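Local coordinates for uncharacterized protein (Alicyclobacillus acidocaldarius subsp. acidocaldarius, PDB 3RQB) that is probably an acyl-CoA thioesterase with a double hot dog fold, though its function has not been established, at residues Q61-T66 with T109-I114. Sequence-based numbering, arbitrary orientation.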
loop_
_atom_site.group_PDB
_atom_site.type_symbol
_atom_site.label_atom_id
_atom_site.label_comp_id
_atom_site.label_asym_id
_atom_site.label_seq_id
_atom_site.Cartn_x
_atom_site.Cartn_y
_atom_site.Cartn_z
ATOM N N GLN B 61 9.072 2.151 16.789
ATOM C CA GLN B 61 8.253 3.191 16.193
ATOM C C GLN B 61 7.643 2.713 14.866
ATOM O O GLN B 61 8.113 1.745 14.258
ATOM C CB GLN B 61 9.094 4.457 15.993
ATOM C CG GLN B 61 9.510 5.145 17.291
ATOM C CD GLN B 61 8.318 5.716 18.056
ATOM O OE1 GLN B 61 7.209 5.179 17.998
ATOM N NE2 GLN B 61 8.541 6.814 18.771
ATOM N N PRO B 62 6.575 3.379 14.425
ATOM C CA PRO B 62 5.847 2.995 13.213
ATOM C C PRO B 62 6.702 2.908 11.955
ATOM O O PRO B 62 7.591 3.725 11.703
ATOM C CB PRO B 62 4.838 4.126 13.047
ATOM C CG PRO B 62 4.609 4.624 14.429
ATOM C CD PRO B 62 5.910 4.467 15.156
ATOM N N LEU B 63 6.382 1.909 11.150
ATOM C CA LEU B 63 6.973 1.740 9.838
ATOM C C LEU B 63 5.917 1.907 8.739
ATOM O O LEU B 63 6.007 2.811 7.903
ATOM C CB LEU B 63 7.645 0.376 9.758
ATOM C CG LEU B 63 8.845 0.366 10.701
ATOM C CD1 LEU B 63 9.443 -1.022 10.888
ATOM C CD2 LEU B 63 9.879 1.353 10.192
ATOM N N ALA B 64 4.926 1.024 8.731
ATOM C CA ALA B 64 3.911 1.057 7.694
ATOM C C ALA B 64 2.513 0.960 8.285
ATOM O O ALA B 64 2.327 0.435 9.383
ATOM C CB ALA B 64 4.143 -0.066 6.699
ATOM N N LEU B 65 1.541 1.481 7.540
ATOM C CA LEU B 65 0.132 1.362 7.883
ATOM C C LEU B 65 -0.725 1.135 6.640
ATOM O O LEU B 65 -0.564 1.818 5.627
ATOM C CB LEU B 65 -0.363 2.614 8.601
ATOM C CG LEU B 65 -1.852 2.532 8.966
ATOM C CD1 LEU B 65 -2.185 1.220 9.691
ATOM C CD2 LEU B 65 -2.305 3.726 9.799
ATOM N N THR B 66 -1.628 0.162 6.730
ATOM C CA THR B 66 -2.629 -0.076 5.704
ATOM C C THR B 66 -3.974 -0.097 6.397
ATOM O O THR B 66 -4.191 -0.895 7.309
ATOM C CB THR B 66 -2.417 -1.422 4.984
ATOM O OG1 THR B 66 -1.242 -1.356 4.160
ATOM C CG2 THR B 66 -3.631 -1.763 4.128
ATOM N N THR B 109 -3.594 -2.859 9.326
ATOM C CA THR B 109 -2.426 -3.605 9.760
ATOM C C THR B 109 -1.278 -2.610 9.885
ATOM O O THR B 109 -1.202 -1.628 9.139
ATOM C CB THR B 109 -2.059 -4.770 8.792
ATOM O OG1 THR B 109 -1.709 -4.247 7.501
ATOM C CG2 THR B 109 -3.223 -5.750 8.644
ATOM N N ALA B 110 -0.393 -2.849 10.842
ATOM C CA ALA B 110 0.719 -1.937 11.053
ATOM C C ALA B 110 2.009 -2.672 11.380
ATOM O O ALA B 110 2.007 -3.767 11.968
ATOM C CB ALA B 110 0.388 -0.925 12.152
ATOM N N VAL B 111 3.114 -2.049 10.999
ATOM C CA VAL B 111 4.412 -2.588 11.308
ATOM C C VAL B 111 5.183 -1.576 12.126
ATOM O O VAL B 111 5.372 -0.447 11.699
ATOM C CB VAL B 111 5.183 -2.897 10.031
ATOM C CG1 VAL B 111 6.454 -3.656 10.363
ATOM C CG2 VAL B 111 4.301 -3.703 9.075
ATOM N N PHE B 112 5.623 -1.992 13.308
ATOM C CA PHE B 112 6.497 -1.177 14.146
ATOM C C PHE B 112 7.863 -1.811 14.176
ATOM O O PHE B 112 7.987 -3.024 14.051
ATOM C CB PHE B 112 5.976 -1.108 15.572
ATOM C CG PHE B 112 4.828 -0.185 15.744
ATOM C CD1 PHE B 112 3.592 -0.484 15.193
ATOM C CD2 PHE B 112 4.974 0.982 16.468
ATOM C CE1 PHE B 112 2.520 0.367 15.364
ATOM C CE2 PHE B 112 3.905 1.838 16.640
ATOM C CZ PHE B 112 2.675 1.530 16.086
ATOM N N GLY B 113 8.892 -0.993 14.342
ATOM C CA GLY B 113 10.237 -1.517 14.435
ATOM C C GLY B 113 11.224 -0.503 14.967
ATOM O O GLY B 113 10.992 0.706 14.903
ATOM N N ILE B 114 12.331 -1.002 15.502
ATOM C CA ILE B 114 13.408 -0.146 15.958
ATOM C C ILE B 114 14.469 -0.095 14.886
ATOM O O ILE B 114 15.012 -1.134 14.485
ATOM C CB ILE B 114 14.040 -0.683 17.243
ATOM C CG1 ILE B 114 12.960 -0.868 18.317
ATOM C CG2 ILE B 114 15.174 0.252 17.702
ATOM C CD1 ILE B 114 13.013 -2.212 19.033
#
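Gln-61 and Gly-113 open an antiparallel ladder between segments 61-66 and 109-113, whose axes approach to 4.3 Å with N-to-C directions 141° apart. Gly-113 N to Gln-61 O (2.8 Å) and its reciprocal bond close this end; Thr-66 and Thr-109 form the same two-bond ring at the other. Between them the register slips by one: Leu-63 and Ala-64 both face Val-111, a classic beta bulge. Val-111 O takes Leu-63 N at 2.6 Å, nearly along the C=O axis, and Ala-64 N only weakly at 3.3 Å.

On the face shared by Pro-62, Leu-65, Ala-110 and Phe-112, Pro-62 CA stands over the Phe-112 ring, 4.1 Å from its centroid and 18° off the normal, a CH-pi contact, while Pro-62 CD meets Phe-112 CE2 at the rim. Phe-112 CG lies anti to the carbonyl carbon, beside the backbone N (chi1 -77°), which carries the ring to Pro-62; Phe-94 and helix 41-53 also touch it. Cutting Phe-112 back to an alanine would remove the ring, and Pro-62 would probably lose its aromatic partner and a gap open beneath that helix. At the bulge, Leu-63 CD1 meets Val-111 CG1 at 4.0 Å; on the face of Ala-64 and Val-111, Thr-66 and Thr-109 each pack on their counterparts in the second subunit. Backbone bonds thus fix the pairing, while apolar contacts join this hot dog sheet to its helix.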